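Aminotransferase AspB (Helicobacter pylori 26695, PDB 3EZS) probably acts as a pyridoxal 5'-phosphate-dependent aminotransferase, a class I/II family member that would move amino groups between amino acids and keto acids. Local coordinates at residues A[76-84]-A[209-220]; A[322-332]-A[364-372]. One frame throughout, in Å; residues are numbered along the deposited sequence.

Contact 1 of 2, residues A[76-84]-A[209-220]; sequences FKIELKENE and LEACMLAGNEAF
Ile78 reaches down onto helix 208-214 and the turn after it, and its two branches divide the work. CB itself stands back and acts as the fork: with chi1 at -74°, CG1 lies anti to the carbonyl carbon and CG2 anti to the backbone N. CG1 passes selenomethionine Met213, 4.1 Å from its CG, the two chains running past each other in opposite directions. The tip, CD1, lands on the helix backbone, 3.6 Å from Leu209 O. The other branch, CG2, meets Phe220 CZ at 4.1 Å.

Leu80 extends this apolar seam at about a right angle to its partners, its CD2 lying 3.8 Å from Leu209 CD1. Phe220 is held between two layers: Glu218 O sits over the centre of one ring face and Leu209 CD1 over the other. Glu84 comes to the ring edge, with OE1 3.5 Å from Phe220 CE2 and the carboxylate plane turned 68° from the ring. The same oxygen accepts a hydrogen bond from Lys81 N, nearly straight (168°) and arriving from above the carboxylate plane. A water donates to Glu84 OE2 and to Ala219 O, 2.6 Å from each, and so bridges the two loops, between which no direct hydrogen bond forms. At the far end Glu210 OE2 lies 3.3 Å from Phe76 CD1, near the ring plane; its stronger partner is Ser207 N, while Leu209 N bonds Ser207 OG, so Ser207 is tied twice to the first turn of the helix.

Phe72 of helix 62-76 touches Ile78, Leu80 and Leu209, while Leu209 also reaches Val223 and Val225. The loop entering edge strand 85-88 is thereby joined to the helix preceding strand 223-228, in the mixed seven-stranded alpha/beta large domain characteristic of fold-type I aminotransferases.

Contact 2 of 2, residues A[322-332]-A[364-372]; sequences FAKTLYQNEGI and PLEIIETYR
Tyr371 lies as a knob among Thr325, Leu326, Asn329 and Glu330, and the groups round its ring are turned differently. The Glu330 carboxylate is tilted 65° from the ring plane, yet its OE2 sits at the ring edge and accepts a hydrogen bond from the phenol on its anti lone pair, Tyr371 OH to Glu330 OE2 being a short 2.5 Å. A bend at chi2 (-60°) folds Glu330 back to this position and lays its CG 3.5 Å from Ile367 CG2. The Asn329 amide, by contrast, lies close to parallel with the ring, while Asn329 CB comes within 3.2 Å of Tyr371 OH. Thr325 CG2 meets the ring obliquely, 4.0 Å from Tyr371 CE2.

The helices behind these groups, 322-330 and 364-372, run at 125° to each other with axes 11.0 Å apart. Both lie against the antiparallel sheet of the small domain, built largely from the C-terminal part of the chain in this aminotransferase fold: Phe322 touches Val350 and Ile368 touches Leu352, both on strand 349-353.

Phe322 crosses Ile368 at about a right angle and turns its edge to the backbone, CZ lying 3.9 Å from Ile368 O in the ring plane. Leu326 also meets Ile368 nearly perpendicularly, with Leu326 CD2 3.7 Å from Ile368 CG1 in one of the two modelled leucine conformers. Past Gly331, where the chain leaves the helix with positive phi, Ile332 CD1 rests 4.0 Å from Pro364 CB.

How the contacts relate
Contact 1 and contact 2 lie on opposite sides of the chain's centre, about 21 and 26 Å from it, measured from the centre of each contact. Their centres are 45 Å apart and their nearest atoms about 26 Å, so neither touches the other. Along the chain they are in series: 76-84 with 209-220 is complete before 322-332 meets 364-372. By the fold, the first belongs to the large domain and the second to the small domain. In related enzymes the cofactor is held mainly by the large domain, near its junction with the small one; neither contact contains a cofactor atom, and no other subunit touches either.

Contact 1 of 2, residues A[76-84]-A[209-220]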
loop_
_atom_site.group_PDB
_atom_site.type_symbol
_atom_site.label_atom_id
_atom_site.label_comp_id
_atom_site.label_asym_id
_atom_site.label_seq_id
_atom_site.Cartn_x
_atom_site.Cartn_y
_atom_site.Cartn_z
ATOM N N PHE A 76 -25.632 -8.323 -4.995
ATOM C CA PHE A 76 -25.844 -8.293 -6.447
ATOM C C PHE A 76 -26.387 -9.578 -7.055
ATOM O O PHE A 76 -26.554 -9.645 -8.275
ATOM C CB PHE A 76 -24.543 -7.863 -7.162
ATOM C CG PHE A 76 -24.006 -6.546 -6.675
ATOM C CD1 PHE A 76 -24.613 -5.356 -7.061
ATOM C CD2 PHE A 76 -22.900 -6.492 -5.821
ATOM C CE1 PHE A 76 -24.139 -4.142 -6.615
ATOM C CE2 PHE A 76 -22.410 -5.279 -5.362
ATOM C CZ PHE A 76 -23.032 -4.100 -5.757
ATOM N N LYS A 77 -26.650 -10.584 -6.220
ATOM C CA LYS A 77 -27.174 -11.895 -6.665
ATOM C C LYS A 77 -26.252 -12.620 -7.645
ATOM O O LYS A 77 -26.707 -13.371 -8.507
ATOM C CB LYS A 77 -28.576 -11.743 -7.276
ATOM C CG LYS A 77 -29.543 -10.855 -6.479
ATOM C CD LYS A 77 -29.642 -11.273 -5.027
ATOM N N ILE A 78 -24.955 -12.373 -7.523
ATOM C CA ILE A 78 -23.953 -12.997 -8.371
ATOM C C ILE A 78 -23.028 -13.782 -7.451
ATOM O O ILE A 78 -22.619 -13.280 -6.406
ATOM C CB ILE A 78 -23.142 -11.948 -9.147
ATOM C CG1 ILE A 78 -23.987 -11.353 -10.269
ATOM C CG2 ILE A 78 -21.899 -12.555 -9.760
ATOM C CD1 ILE A 78 -23.336 -10.155 -10.930
ATOM N N GLU A 79 -22.704 -15.013 -7.836
ATOM C CA GLU A 79 -21.812 -15.846 -7.051
ATOM C C GLU A 79 -20.470 -15.830 -7.724
ATOM O O GLU A 79 -20.247 -16.527 -8.707
ATOM C CB GLU A 79 -22.365 -17.262 -6.938
ATOM C CG GLU A 79 -21.635 -18.122 -5.924
ATOM C CD GLU A 79 -22.524 -19.219 -5.331
ATOM O OE1 GLU A 79 -23.469 -19.682 -6.014
ATOM O OE2 GLU A 79 -22.275 -19.605 -4.165
ATOM N N LEU A 80 -19.581 -14.999 -7.209
ATOM C CA LEU A 80 -18.252 -14.891 -7.749
ATOM C C LEU A 80 -17.441 -16.123 -7.406
ATOM O O LEU A 80 -17.513 -16.645 -6.290
ATOM C CB LEU A 80 -17.544 -13.657 -7.213
ATOM C CG LEU A 80 -18.093 -12.291 -7.648
ATOM C CD1 LEU A 80 -17.447 -11.216 -6.800
ATOM C CD2 LEU A 80 -17.894 -12.022 -9.172
ATOM N N LYS A 81 -16.674 -16.586 -8.395
ATOM C CA LYS A 81 -15.780 -17.712 -8.234
ATOM C C LYS A 81 -14.546 -17.229 -7.461
ATOM O O LYS A 81 -14.296 -16.026 -7.368
ATOM C CB LYS A 81 -15.425 -18.291 -9.607
ATOM C CG LYS A 81 -16.664 -18.846 -10.314
ATOM C CD LYS A 81 -16.435 -19.231 -11.749
ATOM C CE LYS A 81 -17.731 -19.742 -12.375
ATOM N NZ LYS A 81 -18.750 -18.674 -12.566
ATOM N N GLU A 82 -13.786 -18.162 -6.910
ATOM C CA GLU A 82 -12.624 -17.826 -6.105
ATOM C C GLU A 82 -11.542 -17.001 -6.786
ATOM O O GLU A 82 -10.887 -16.218 -6.123
ATOM C CB GLU A 82 -12.028 -19.100 -5.483
ATOM C CG GLU A 82 -12.978 -19.773 -4.459
ATOM C CD GLU A 82 -12.401 -21.051 -3.843
ATOM O OE1 GLU A 82 -11.249 -21.433 -4.165
ATOM O OE2 GLU A 82 -13.119 -21.688 -3.044
ATOM N N ASN A 83 -11.352 -17.183 -8.088
ATOM C CA ASN A 83 -10.356 -16.405 -8.831
ATOM C C ASN A 83 -10.967 -15.140 -9.481
ATOM O O ASN A 83 -10.306 -14.459 -10.280
ATOM C CB ASN A 83 -9.595 -17.289 -9.852
ATOM C CG ASN A 83 -10.515 -17.993 -10.853
ATOM O OD1 ASN A 83 -11.739 -17.933 -10.744
ATOM N ND2 ASN A 83 -9.919 -18.674 -11.827
ATOM N N GLU A 84 -12.205 -14.808 -9.108
ATOM C CA GLU A 84 -12.902 -13.628 -9.638
ATOM C C GLU A 84 -13.004 -12.454 -8.649
ATOM O O GLU A 84 -13.716 -11.482 -8.903
ATOM C CB GLU A 84 -14.287 -14.028 -10.175
ATOM C CG GLU A 84 -14.164 -14.758 -11.488
ATOM C CD GLU A 84 -15.452 -15.324 -12.020
ATOM O OE1 GLU A 84 -16.447 -15.389 -11.265
ATOM O OE2 GLU A 84 -15.436 -15.737 -13.206
ATOM N N LEU A 209 -21.120 -5.826 -13.194
ATOM C CA LEU A 209 -21.057 -7.294 -13.383
ATOM C C LEU A 209 -22.450 -7.890 -13.625
ATOM O O LEU A 209 -22.581 -8.974 -14.246
ATOM C CB LEU A 209 -20.321 -8.015 -12.241
ATOM C CG LEU A 209 -18.857 -7.630 -11.954
ATOM C CD1 LEU A 209 -18.178 -8.689 -11.066
ATOM C CD2 LEU A 209 -18.053 -7.446 -13.238
ATOM N N GLU A 210 -23.493 -7.200 -13.171
ATOM C CA GLU A 210 -24.870 -7.641 -13.478
ATOM C C GLU A 210 -25.155 -7.457 -14.980
ATOM O O GLU A 210 -25.860 -8.254 -15.596
ATOM C CB GLU A 210 -25.904 -6.848 -12.689
ATOM C CG GLU A 210 -25.816 -6.976 -11.185
ATOM C CD GLU A 210 -26.935 -6.176 -10.490
ATOM O OE1 GLU A 210 -28.101 -6.473 -10.757
ATOM O OE2 GLU A 210 -26.654 -5.270 -9.672
ATOM N N ALA A 211 -24.619 -6.382 -15.550
ATOM C CA ALA A 211 -24.759 -6.111 -16.977
ATOM C C ALA A 211 -24.071 -7.216 -17.775
ATOM O O ALA A 211 -24.546 -7.647 -18.828
ATOM C CB ALA A 211 -24.161 -4.719 -17.314
ATOM N N CYS A 212 -22.938 -7.666 -17.251
ATOM C CA CYS A 212 -22.177 -8.733 -17.851
ATOM C C CYS A 212 -22.987 -10.009 -17.972
ATOM O O CYS A 212 -22.958 -10.661 -19.010
ATOM C CB CYS A 212 -20.895 -8.990 -17.049
ATOM S SG CYS A 212 -19.556 -7.810 -17.359
HETATM N N MSE A 213 -23.695 -10.363 -16.904
HETATM C CA MSE A 213 -24.527 -11.555 -16.880
HETATM C C MSE A 213 -25.612 -11.472 -17.960
HETATM O O MSE A 213 -25.902 -12.467 -18.625
HETATM C CB MSE A 213 -25.207 -11.731 -15.526
HETATM C CG MSE A 213 -24.292 -11.852 -14.327
HETATM SE SE MSE A 213 -23.034 -13.294 -14.395
HETATM C CE MSE A 213 -24.282 -14.794 -14.423
ATOM N N LEU A 214 -26.190 -10.285 -18.134
ATOM C CA LEU A 214 -27.266 -10.067 -19.111
ATOM C C LEU A 214 -26.794 -9.767 -20.533
ATOM O O LEU A 214 -27.622 -9.715 -21.438
ATOM C CB LEU A 214 -28.184 -8.918 -18.651
ATOM C CG LEU A 214 -29.011 -9.181 -17.391
ATOM C CD1 LEU A 214 -29.585 -7.890 -16.872
ATOM C CD2 LEU A 214 -30.112 -10.218 -17.659
ATOM N N ALA A 215 -25.493 -9.561 -20.731
ATOM C CA ALA A 215 -24.932 -9.266 -22.055
ATOM C C ALA A 215 -24.177 -10.457 -22.619
ATOM O O ALA A 215 -23.396 -10.282 -23.551
ATOM C CB ALA A 215 -23.989 -8.066 -21.975
ATOM N N GLY A 216 -24.392 -11.653 -22.063
ATOM C CA GLY A 216 -23.684 -12.856 -22.503
ATOM C C GLY A 216 -22.190 -12.892 -22.157
ATOM O O GLY A 216 -21.408 -13.537 -22.855
ATOM N N ASN A 217 -21.801 -12.223 -21.072
ATOM C CA ASN A 217 -20.401 -12.125 -20.662
ATOM C C ASN A 217 -20.238 -12.533 -19.194
ATOM O O ASN A 217 -19.675 -11.814 -18.367
ATOM C CB ASN A 217 -19.888 -10.694 -20.903
ATOM C CG ASN A 217 -18.416 -10.555 -20.628
ATOM O OD1 ASN A 217 -17.637 -11.480 -20.866
ATOM N ND2 ASN A 217 -18.019 -9.396 -20.117
ATOM N N GLU A 218 -20.696 -13.746 -18.921
ATOM C CA GLU A 218 -20.718 -14.354 -17.602
ATOM C C GLU A 218 -19.321 -14.622 -17.013
ATOM O O GLU A 218 -19.182 -14.813 -15.804
ATOM C CB GLU A 218 -21.562 -15.629 -17.704
ATOM C CG GLU A 218 -21.863 -16.327 -16.399
ATOM N N ALA A 219 -18.291 -14.623 -17.855
ATOM C CA ALA A 219 -16.889 -14.770 -17.407
ATOM C C ALA A 219 -16.260 -13.419 -17.047
ATOM O O ALA A 219 -15.129 -13.370 -16.531
ATOM C CB ALA A 219 -16.037 -15.474 -18.474
ATOM N N PHE A 220 -16.995 -12.335 -17.316
ATOM C CA PHE A 220 -16.565 -10.970 -17.014
ATOM C C PHE A 220 -15.305 -10.555 -17.776
ATOM O O PHE A 220 -14.495 -9.785 -17.260
ATOM C CB PHE A 220 -16.365 -10.768 -15.504
ATOM C CG PHE A 220 -17.474 -11.330 -14.665
ATOM C CD1 PHE A 220 -18.773 -10.844 -14.801
ATOM C CD2 PHE A 220 -17.217 -12.323 -13.714
ATOM C CE1 PHE A 220 -19.824 -11.364 -14.028
ATOM C CE2 PHE A 220 -18.257 -12.837 -12.922
ATOM C CZ PHE A 220 -19.573 -12.350 -13.094
HETATM O O HOH W 1 -13.692 -14.827 -14.928
#

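Contact 2 of 2, residues A[322-332]-A[364-372]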
loop_
_atom_site.group_PDB
_atom_site.type_symbol
_atom_site.label_atom_id
_atom_site.label_comp_id
_atom_site.label_asym_id
_atom_site.label_seq_id
_atom_site.Cartn_x
_atom_site.Cartn_y
_atom_site.Cartn_z
ATOM N N PHE A 322 -19.801 31.637 -5.302
ATOM C CA PHE A 322 -20.852 31.192 -4.392
ATOM C C PHE A 322 -20.220 30.639 -3.116
ATOM O O PHE A 322 -20.707 30.891 -2.025
ATOM C CB PHE A 322 -21.727 30.125 -5.072
ATOM C CG PHE A 322 -22.943 29.717 -4.277
ATOM C CD1 PHE A 322 -24.118 30.436 -4.365
ATOM C CD2 PHE A 322 -22.921 28.592 -3.471
ATOM C CE1 PHE A 322 -25.244 30.059 -3.636
ATOM C CE2 PHE A 322 -24.041 28.198 -2.761
ATOM C CZ PHE A 322 -25.208 28.949 -2.833
ATOM N N ALA A 323 -19.134 29.887 -3.267
ATOM C CA ALA A 323 -18.430 29.316 -2.111
ATOM C C ALA A 323 -17.916 30.419 -1.197
ATOM O O ALA A 323 -18.052 30.298 0.009
ATOM C CB ALA A 323 -17.268 28.399 -2.540
ATOM N N LYS A 324 -17.332 31.472 -1.787
ATOM C CA LYS A 324 -16.776 32.616 -1.053
ATOM C C LYS A 324 -17.841 33.346 -0.279
ATOM O O LYS A 324 -17.657 33.618 0.899
ATOM C CB LYS A 324 -16.046 33.603 -1.997
ATOM C CG LYS A 324 -14.542 33.343 -2.174
ATOM C CD LYS A 324 -13.966 33.797 -3.534
ATOM C CE LYS A 324 -14.326 35.206 -3.972
ATOM N NZ LYS A 324 -13.945 35.454 -5.406
ATOM N N THR A 325 -18.935 33.676 -0.960
ATOM C CA THR A 325 -20.065 34.372 -0.348
ATOM C C THR A 325 -20.663 33.586 0.816
ATOM O O THR A 325 -20.900 34.151 1.894
ATOM C CB THR A 325 -21.198 34.660 -1.380
ATOM O OG1 THR A 325 -20.663 35.439 -2.448
ATOM C CG2 THR A 325 -22.354 35.452 -0.733
ATOM N N LEU A 326 -20.899 32.291 0.610
ATOM C CA LEU A 326 -21.502 31.471 1.650
ATOM C C LEU A 326 -20.586 31.350 2.886
ATOM O O LEU A 326 -21.051 31.406 4.018
ATOM C CB LEU A 326 -21.861 30.096 1.075
ATOM C CG LEU A 326 -22.735 29.170 1.916
ATOM C CD1 LEU A 326 -24.127 29.722 2.106
ATOM C CD2 LEU A 326 -22.793 27.812 1.254
ATOM N N TYR A 327 -19.293 31.184 2.656
ATOM C CA TYR A 327 -18.349 31.053 3.751
ATOM C C TYR A 327 -18.188 32.365 4.519
ATOM O O TYR A 327 -18.167 32.380 5.754
ATOM C CB TYR A 327 -17.009 30.590 3.217
ATOM C CG TYR A 327 -15.992 30.325 4.285
ATOM C CD1 TYR A 327 -16.166 29.271 5.182
ATOM C CD2 TYR A 327 -14.827 31.080 4.373
ATOM C CE1 TYR A 327 -15.224 29.004 6.167
ATOM C CE2 TYR A 327 -13.878 30.819 5.354
ATOM C CZ TYR A 327 -14.079 29.773 6.240
ATOM O OH TYR A 327 -13.143 29.500 7.207
ATOM N N GLN A 328 -18.047 33.456 3.782
ATOM C CA GLN A 328 -17.923 34.787 4.351
ATOM C C GLN A 328 -19.096 35.138 5.256
ATOM O O GLN A 328 -18.908 35.585 6.376
ATOM C CB GLN A 328 -17.862 35.779 3.184
ATOM C CG GLN A 328 -17.970 37.256 3.482
ATOM C CD GLN A 328 -16.785 37.800 4.211
ATOM O OE1 GLN A 328 -16.004 38.560 3.637
ATOM N NE2 GLN A 328 -16.618 37.405 5.478
ATOM N N ASN A 329 -20.303 34.930 4.752
ATOM C CA ASN A 329 -21.521 35.280 5.452
ATOM C C ASN A 329 -22.110 34.251 6.425
ATOM O O ASN A 329 -22.707 34.634 7.435
ATOM C CB ASN A 329 -22.600 35.606 4.428
ATOM C CG ASN A 329 -22.286 36.844 3.617
ATOM O OD1 ASN A 329 -21.976 37.890 4.159
ATOM N ND2 ASN A 329 -22.419 36.734 2.314
ATOM N N GLU A 330 -21.979 32.968 6.103
ATOM C CA GLU A 330 -22.580 31.922 6.917
ATOM C C GLU A 330 -21.632 30.930 7.557
ATOM O O GLU A 330 -22.066 30.141 8.394
ATOM C CB GLU A 330 -23.578 31.134 6.057
ATOM C CG GLU A 330 -24.633 31.986 5.378
ATOM C CD GLU A 330 -25.499 32.751 6.363
ATOM O OE1 GLU A 330 -25.646 32.308 7.518
ATOM O OE2 GLU A 330 -26.029 33.808 5.975
ATOM N N GLY A 331 -20.357 30.974 7.183
ATOM C CA GLY A 331 -19.370 30.006 7.655
ATOM C C GLY A 331 -19.547 28.616 7.068
ATOM O O GLY A 331 -18.858 27.680 7.485
ATOM N N ILE A 332 -20.453 28.467 6.095
ATOM C CA ILE A 332 -20.720 27.165 5.504
ATOM C C ILE A 332 -19.734 26.921 4.380
ATOM O O ILE A 332 -19.637 27.727 3.453
ATOM C CB ILE A 332 -22.173 27.056 4.983
ATOM C CG1 ILE A 332 -23.175 27.159 6.142
ATOM C CG2 ILE A 332 -22.367 25.756 4.204
ATOM C CD1 ILE A 332 -24.603 27.431 5.712
ATOM N N PRO A 364 -28.570 24.545 7.709
ATOM C CA PRO A 364 -27.623 24.951 6.660
ATOM C C PRO A 364 -28.103 24.792 5.218
ATOM O O PRO A 364 -27.772 25.631 4.378
ATOM C CB PRO A 364 -26.417 24.046 6.895
ATOM C CG PRO A 364 -26.867 23.002 7.815
ATOM C CD PRO A 364 -27.945 23.583 8.629
ATOM N N LEU A 365 -28.872 23.747 4.926
ATOM C CA LEU A 365 -29.350 23.542 3.555
ATOM C C LEU A 365 -30.370 24.602 3.184
ATOM O O LEU A 365 -30.386 25.063 2.045
ATOM C CB LEU A 365 -29.918 22.127 3.350
ATOM C CG LEU A 365 -28.950 20.938 3.468
ATOM C CD1 LEU A 365 -29.712 19.624 3.317
ATOM C CD2 LEU A 365 -27.838 21.026 2.441
ATOM N N GLU A 366 -31.222 24.993 4.133
ATOM C CA GLU A 366 -32.188 26.076 3.884
ATOM C C GLU A 366 -31.483 27.412 3.607
ATOM O O GLU A 366 -31.881 28.178 2.711
ATOM C CB GLU A 366 -33.150 26.224 5.061
ATOM C CG GLU A 366 -34.147 25.067 5.121
ATOM C CD GLU A 366 -35.140 25.135 6.291
ATOM O OE1 GLU A 366 -34.980 25.977 7.218
ATOM O OE2 GLU A 366 -36.101 24.324 6.259
ATOM N N ILE A 367 -30.434 27.666 4.387
ATOM C CA ILE A 367 -29.643 28.873 4.255
ATOM C C ILE A 367 -29.027 28.922 2.859
ATOM O O ILE A 367 -29.132 29.932 2.153
ATOM C CB ILE A 367 -28.552 28.931 5.339
ATOM C CG1 ILE A 367 -29.187 29.172 6.710
ATOM C CG2 ILE A 367 -27.591 30.068 5.075
ATOM C CD1 ILE A 367 -28.217 29.046 7.889
ATOM N N ILE A 368 -28.411 27.814 2.463
ATOM C CA ILE A 368 -27.824 27.710 1.143
ATOM C C ILE A 368 -28.852 28.084 0.072
ATOM O O ILE A 368 -28.552 28.886 -0.816
ATOM C CB ILE A 368 -27.262 26.296 0.895
ATOM C CG1 ILE A 368 -25.987 26.085 1.724
ATOM C CG2 ILE A 368 -26.937 26.070 -0.622
ATOM C CD1 ILE A 368 -25.410 24.605 1.711
ATOM N N GLU A 369 -30.065 27.526 0.173
ATOM C CA GLU A 369 -31.117 27.795 -0.804
ATOM C C GLU A 369 -31.475 29.278 -0.865
ATOM O O GLU A 369 -31.667 29.800 -1.961
ATOM C CB GLU A 369 -32.356 26.913 -0.555
ATOM C CG GLU A 369 -33.552 27.122 -1.543
ATOM C CD GLU A 369 -33.267 26.704 -2.998
ATOM O OE1 GLU A 369 -32.132 26.322 -3.328
ATOM O OE2 GLU A 369 -34.198 26.741 -3.830
ATOM N N THR A 370 -31.534 29.963 0.285
ATOM C CA THR A 370 -31.822 31.404 0.290
ATOM C C THR A 370 -30.779 32.200 -0.519
ATOM O O THR A 370 -31.117 33.191 -1.131
ATOM C CB THR A 370 -31.914 32.020 1.719
ATOM O OG1 THR A 370 -30.643 31.926 2.369
ATOM C CG2 THR A 370 -32.999 31.331 2.589
ATOM N N TYR A 371 -29.517 31.772 -0.531
ATOM C CA TYR A 371 -28.483 32.488 -1.320
ATOM C C TYR A 371 -28.563 32.207 -2.818
ATOM O O TYR A 371 -28.104 33.000 -3.642
ATOM C CB TYR A 371 -27.071 32.148 -0.822
ATOM C CG TYR A 371 -26.692 32.912 0.421
ATOM C CD1 TYR A 371 -27.103 32.490 1.666
ATOM C CD2 TYR A 371 -25.934 34.078 0.337
ATOM C CE1 TYR A 371 -26.766 33.207 2.818
ATOM C CE2 TYR A 371 -25.589 34.795 1.468
ATOM C CZ TYR A 371 -26.010 34.356 2.704
ATOM O OH TYR A 371 -25.672 35.063 3.819
ATOM N N ARG A 372 -29.171 31.086 -3.152
ATOM C CA ARG A 372 -29.250 30.611 -4.512
ATOM C C ARG A 372 -30.516 31.071 -5.195
ATOM O O ARG A 372 -30.485 31.488 -6.349
ATOM C CB ARG A 372 -29.218 29.083 -4.456
ATOM C CG ARG A 372 -28.789 28.405 -5.710
ATOM C CD ARG A 372 -28.707 26.910 -5.490
ATOM N NE ARG A 372 -30.040 26.354 -5.382
ATOM C CZ ARG A 372 -30.730 25.821 -6.384
ATOM N NH1 ARG A 372 -30.206 25.697 -7.599
ATOM N NH2 ARG A 372 -31.959 25.369 -6.153
#